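Exotoxin (Staphylococcus aureus subsp. aureus, PDB 3URY) is a superantigen-like staphylococcal exotoxin, built from an OB-fold domain and a beta-grasp domain, that probably acts on the host immune system. Local coordinates at residues Asn21-Ile26 with Glu59-Asn64; Asn64-Val69 with Gly85-Asn90. All blocks are in the same frame, centred on the assembly; numbering follows the deposited sequence.

Contact 1. Residues Asn21-Ile26 with Glu59-Asn64; sequences NEIGII and EGVHRN
Gly60 opens the pairing with Ile26 through two nearly straight backbone bonds: Gly60 N donates to Ile26 O at 2.8 Å, and Gly60 O accepts from Ile26 N. Positive phi with extended psi (114°/-153°), a region open mainly to glycine, brings the chain into the strand here. Val61 turns to the face that carries Ile25, where its CG1, anti to the backbone N (chi1 -176°), meets Ile23 CG2 at 3.8 Å. His62 points to the other face and shares two short bonds with Gly24, His62 N to Gly24 O at 2.6 Å and Gly24 N to His62 O at 2.7 Å. Strands 22-26 and 60-63 thus run antiparallel along one edge of the OB-fold sheet, 60-63 being one of its two outermost strands. The imidazole crosses Ile26 at a slant, CD1 of Ile26 lying 3.7 Å from His62 CD2; His62 NE2 donates to Gly58 O, and Tyr57 meets the ring edge-to-face, so the imidazole is held by a hydrogen bond and by ring and aliphatic packing. Arg63, extended from CG to NE, runs beside Ile23 in the same direction, and Ile23 lies over one face of its guanidinium near the margin, CD1 3.1 Å from Arg63 NH1. At Asn64 the chain turns a corner, and Glu22 O stands 3.3 Å from Asn64 N at an angle too poor for a bond.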
loop_
_atom_site.group_PDB
_atom_site.type_symbol
_atom_site.label_atom_id
_atom_site.label_comp_id
_atom_site.label_asym_id
_atom_site.label_seq_id
_atom_site.Cartn_x
_atom_site.Cartn_y
_atom_site.Cartn_z
ATOM N N ASN A 21 7.883 12.463 7.868
ATOM C CA ASN A 21 8.115 13.807 8.439
ATOM C C ASN A 21 8.562 14.790 7.410
ATOM O O ASN A 21 9.524 15.533 7.573
ATOM C CB ASN A 21 9.085 13.729 9.639
ATOM C CG ASN A 21 8.494 12.908 10.791
ATOM O OD1 ASN A 21 7.262 12.811 10.950
ATOM N ND2 ASN A 21 9.353 12.247 11.543
ATOM N N GLU A 22 7.810 14.765 6.323
ATOM C CA GLU A 22 8.048 15.584 5.180
ATOM C C GLU A 22 7.051 16.676 5.039
ATOM O O GLU A 22 6.078 16.756 5.781
ATOM C CB GLU A 22 7.954 14.698 3.955
ATOM C CG GLU A 22 9.235 13.900 3.795
ATOM C CD GLU A 22 10.423 14.785 3.430
ATOM O OE1 GLU A 22 10.211 15.980 3.050
ATOM O OE2 GLU A 22 11.559 14.247 3.475
ATOM N N ILE A 23 7.277 17.454 3.994
ATOM C CA ILE A 23 6.451 18.570 3.564
ATOM C C ILE A 23 5.951 18.203 2.189
ATOM O O ILE A 23 6.674 17.585 1.342
ATOM C CB ILE A 23 7.275 19.869 3.437
ATOM C CG1 ILE A 23 7.760 20.307 4.818
ATOM C CG2 ILE A 23 6.478 21.000 2.799
ATOM C CD1 ILE A 23 8.883 21.321 4.700
ATOM N N GLY A 24 4.680 18.510 2.013
ATOM C CA GLY A 24 3.973 18.340 0.742
ATOM C C GLY A 24 3.587 19.705 0.146
ATOM O O GLY A 24 3.131 20.598 0.891
ATOM N N ILE A 25 3.815 19.861 -1.158
ATOM C CA ILE A 25 3.512 21.088 -1.936
ATOM C C ILE A 25 2.601 20.798 -3.131
ATOM O O ILE A 25 2.951 20.039 -4.048
ATOM C CB ILE A 25 4.829 21.703 -2.474
ATOM C CG1 ILE A 25 5.719 22.029 -1.277
ATOM C CG2 ILE A 25 4.605 22.934 -3.368
ATOM C CD1 ILE A 25 7.216 22.202 -1.708
ATOM N N ILE A 26 1.423 21.397 -3.089
ATOM C CA ILE A 26 0.401 21.231 -4.127
ATOM C C ILE A 26 0.281 22.524 -4.955
ATOM O O ILE A 26 -0.019 23.613 -4.424
ATOM C CB ILE A 26 -0.925 20.860 -3.452
ATOM C CG1 ILE A 26 -0.760 19.481 -2.832
ATOM C CG2 ILE A 26 -2.076 20.823 -4.448
ATOM C CD1 ILE A 26 -2.010 18.971 -2.103
ATOM N N GLU A 59 -4.633 23.475 -2.314
ATOM C CA GLU A 59 -3.471 24.009 -2.946
ATOM C C GLU A 59 -2.603 24.511 -1.820
ATOM O O GLU A 59 -3.110 24.923 -0.784
ATOM C CB GLU A 59 -3.787 25.144 -3.955
ATOM C CG GLU A 59 -4.492 24.716 -5.256
ATOM C CD GLU A 59 -5.907 24.107 -5.083
ATOM O OE1 GLU A 59 -6.615 24.318 -4.044
ATOM O OE2 GLU A 59 -6.325 23.402 -6.032
ATOM N N GLY A 60 -1.286 24.481 -2.024
ATOM C CA GLY A 60 -0.380 24.971 -0.981
ATOM C C GLY A 60 0.542 23.959 -0.316
ATOM O O GLY A 60 0.828 22.889 -0.856
ATOM N N VAL A 61 0.898 24.291 0.913
ATOM C CA VAL A 61 1.860 23.550 1.687
ATOM C C VAL A 61 1.161 22.684 2.714
ATOM O O VAL A 61 0.176 23.093 3.319
ATOM C CB VAL A 61 2.840 24.522 2.420
ATOM C CG1 VAL A 61 3.923 23.746 3.160
ATOM C CG2 VAL A 61 3.500 25.541 1.447
ATOM N N HIS A 62 1.667 21.472 2.904
ATOM C CA HIS A 62 1.107 20.555 3.876
ATOM C C HIS A 62 2.216 19.901 4.638
ATOM O O HIS A 62 3.028 19.149 4.057
ATOM C CB HIS A 62 0.247 19.503 3.188
ATOM C CG HIS A 62 -0.974 20.067 2.501
ATOM N ND1 HIS A 62 -2.123 20.310 3.156
ATOM C CD2 HIS A 62 -1.191 20.432 1.175
ATOM C CE1 HIS A 62 -3.032 20.807 2.296
ATOM N NE2 HIS A 62 -2.460 20.882 1.083
ATOM N N ARG A 63 2.288 20.171 5.937
ATOM C CA ARG A 63 3.442 19.643 6.765
ATOM C C ARG A 63 3.076 18.398 7.545
ATOM O O ARG A 63 1.900 18.029 7.605
ATOM C CB ARG A 63 3.982 20.690 7.775
ATOM C CG ARG A 63 4.539 21.874 7.039
ATOM C CD ARG A 63 5.281 22.876 7.952
ATOM N NE ARG A 63 5.939 23.753 7.029
ATOM C CZ ARG A 63 7.220 23.708 6.685
ATOM N NH1 ARG A 63 8.086 22.894 7.291
ATOM N NH2 ARG A 63 7.645 24.545 5.756
ATOM N N ASN A 64 4.069 17.770 8.168
ATOM C CA ASN A 64 3.840 16.534 8.906
ATOM C C ASN A 64 3.149 15.545 8.008
ATOM O O ASN A 64 2.072 15.081 8.360
ATOM C CB ASN A 64 2.926 16.735 10.130
ATOM C CG ASN A 64 3.585 17.540 11.208
ATOM O OD1 ASN A 64 2.970 18.416 11.791
ATOM N ND2 ASN A 64 4.864 17.293 11.430
#

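Contact 2. Residues Asn64-Val69 with Gly85-Asn90; sequences NVDVFV and GITKSN
Asp66 and Thr87 form the central hydrogen-bonded pair of an antiparallel beta hairpin, strands 65-69 and 81-88 of the OB-fold domain. Asp66 N reaches Thr87 O at 2.8 Å and Thr87 N returns an almost straight bond to Asp66 O. Beyond them Phe68 N binds the carbonyl of Gly85, a residue with positive phi, the N to O distance being 2.8 Å. On one face Val67 and Ile86 meet lightly, CG2 to CG1 at 4.3 Å, and both pack on Ile47 of strand 45-49. The opposite face is polar but also buried: Thr87 OG1 sits 3.3 Å from Asp66 CB, while Lys122 NZ bonds this hydroxyl and makes a salt bridge with Asp66 OD2. Asn21 N binds OD1, so backbone and lysine together hold the carboxylate and would favour its charged form.

Towards Asn64 the contact becomes looser and more exposed, although Ser89 stays buried. Lys88 turns away from strand 65-69, its side chain exposed. Ser89 N still bonds Asn64 O, at 3.1 Å, but approaches from above the carbonyl plane, 59° out of it. Asn64 and Val65 both face Glu22, a G1 beta bulge. With Asp66 CG anti to its carbonyl carbon (chi1 -71°), the carboxylate reaches along the hairpin to a water that donates to OD2 at 2.6 Å and accepts from Asn90 N at 2.9 Å.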
loop_
_atom_site.group_PDB
_atom_site.type_symbol
_atom_site.label_atom_id
_atom_site.label_comp_id
_atom_site.label_asym_id
_atom_site.label_seq_id
_atom_site.Cartn_x
_atom_site.Cartn_y
_atom_site.Cartn_z
ATOM N N ASN A 64 4.069 17.770 8.168
ATOM C CA ASN A 64 3.840 16.534 8.906
ATOM C C ASN A 64 3.149 15.545 8.008
ATOM O O ASN A 64 2.072 15.081 8.360
ATOM C CB ASN A 64 2.926 16.735 10.130
ATOM C CG ASN A 64 3.585 17.540 11.208
ATOM O OD1 ASN A 64 2.970 18.416 11.791
ATOM N ND2 ASN A 64 4.864 17.293 11.430
ATOM N N VAL A 65 3.670 15.326 6.798
ATOM C CA VAL A 65 3.072 14.288 5.989
ATOM C C VAL A 65 4.113 13.196 5.788
ATOM O O VAL A 65 5.342 13.457 5.766
ATOM C CB VAL A 65 2.436 14.806 4.661
ATOM C CG1 VAL A 65 1.207 15.661 4.954
ATOM C CG2 VAL A 65 3.442 15.557 3.838
ATOM N N ASP A 66 3.612 11.961 5.774
ATOM C CA ASP A 66 4.399 10.753 5.499
ATOM C C ASP A 66 3.862 10.176 4.172
ATOM O O ASP A 66 2.673 10.146 3.931
ATOM C CB ASP A 66 4.222 9.678 6.597
ATOM C CG ASP A 66 4.889 10.021 7.967
ATOM O OD1 ASP A 66 5.372 11.162 8.194
ATOM O OD2 ASP A 66 4.897 9.099 8.856
ATOM N N VAL A 67 4.724 9.688 3.314
ATOM C CA VAL A 67 4.264 9.053 2.091
ATOM C C VAL A 67 4.871 7.687 1.861
ATOM O O VAL A 67 6.136 7.495 2.006
ATOM C CB VAL A 67 4.592 9.912 0.841
ATOM C CG1 VAL A 67 3.853 9.341 -0.384
ATOM C CG2 VAL A 67 4.114 11.373 1.094
ATOM N N PHE A 68 4.046 6.717 1.468
ATOM C CA PHE A 68 4.578 5.341 1.104
ATOM C C PHE A 68 4.569 5.390 -0.408
ATOM O O PHE A 68 3.544 5.583 -1.037
ATOM C CB PHE A 68 3.661 4.194 1.604
ATOM C CG PHE A 68 4.129 2.853 1.121
ATOM C CD1 PHE A 68 5.234 2.247 1.678
ATOM C CD2 PHE A 68 3.532 2.245 0.051
ATOM C CE1 PHE A 68 5.707 1.045 1.194
ATOM C CE2 PHE A 68 4.032 1.052 -0.489
ATOM C CZ PHE A 68 5.091 0.419 0.122
ATOM N N VAL A 69 5.715 5.260 -1.042
ATOM C CA VAL A 69 5.784 5.481 -2.455
ATOM C C VAL A 69 6.158 4.210 -3.349
ATOM O O VAL A 69 7.012 3.424 -2.993
ATOM C CB VAL A 69 6.952 6.496 -2.641
ATOM C CG1 VAL A 69 7.483 6.556 -4.070
ATOM C CG2 VAL A 69 6.607 7.900 -2.123
ATOM N N GLY A 85 -1.038 6.763 -0.737
ATOM C CA GLY A 85 -0.052 6.446 0.274
ATOM C C GLY A 85 0.352 7.550 1.224
ATOM O O GLY A 85 1.358 7.428 1.961
ATOM N N ILE A 86 -0.463 8.621 1.272
ATOM C CA ILE A 86 -0.159 9.782 2.120
ATOM C C ILE A 86 -0.839 9.661 3.446
ATOM O O ILE A 86 -2.081 9.517 3.540
ATOM C CB ILE A 86 -0.646 11.102 1.450
ATOM C CG1 ILE A 86 -0.087 11.249 0.028
ATOM C CG2 ILE A 86 -0.279 12.315 2.269
ATOM C CD1 ILE A 86 -0.888 12.312 -0.749
ATOM N N THR A 87 -0.046 9.807 4.489
ATOM C CA THR A 87 -0.623 9.741 5.848
ATOM C C THR A 87 -0.086 10.914 6.700
ATOM O O THR A 87 0.870 11.587 6.373
ATOM C CB THR A 87 -0.189 8.481 6.574
ATOM O OG1 THR A 87 1.221 8.396 6.450
ATOM C CG2 THR A 87 -0.810 7.168 6.008
ATOM N N LYS A 88 -0.715 11.122 7.840
ATOM C CA LYS A 88 -0.246 12.121 8.733
ATOM C C LYS A 88 0.912 11.480 9.504
ATOM O O LYS A 88 0.880 10.285 9.858
ATOM C CB LYS A 88 -1.348 12.486 9.741
ATOM C CG LYS A 88 -0.983 13.768 10.533
ATOM C CD LYS A 88 -1.954 13.971 11.708
ATOM C CE LYS A 88 -3.342 13.481 11.344
ATOM N NZ LYS A 88 -4.294 13.721 12.462
ATOM N N SER A 89 1.916 12.296 9.793
ATOM C CA SER A 89 3.096 11.832 10.515
ATOM C C SER A 89 2.675 11.491 11.948
ATOM O O SER A 89 1.623 11.938 12.414
ATOM C CB SER A 89 4.185 12.934 10.519
ATOM O OG SER A 89 4.480 13.341 9.200
ATOM N N ASN A 90 3.510 10.711 12.633
ATOM C CA ASN A 90 3.240 10.305 14.014
ATOM C C ASN A 90 3.168 11.471 14.979
ATOM O O ASN A 90 3.835 12.462 14.778
ATOM C CB ASN A 90 4.347 9.369 14.502
ATOM C CG ASN A 90 4.293 7.960 13.882
ATOM O OD1 ASN A 90 3.435 7.615 13.084
ATOM N ND2 ASN A 90 5.240 7.151 14.278
HETATM O O HOH W 1 5.802 9.773 11.171
#

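The two contacts come in series along the chain and share Asn64, the corner where strand 60-63 gives way to strand 65-69. Their centres are 10 Å apart, within the same mixed sheet of the OB-fold domain and on the same side of the chain's centre. Contact 1 lies at the exposed outer edge; contact 2 is buried nearer the middle of the molecule. They also touch directly: Glu22 N lies 2.8 Å from Val65 O, a probable hydrogen bond, and Val65 CG2 packs against Gly24 N. The corners at Asn21 and Asn64 pass the chain between the pair 22-26/60-63 and the pair 17-20/65-69, consistent with the strongly bent strands of an OB barrel.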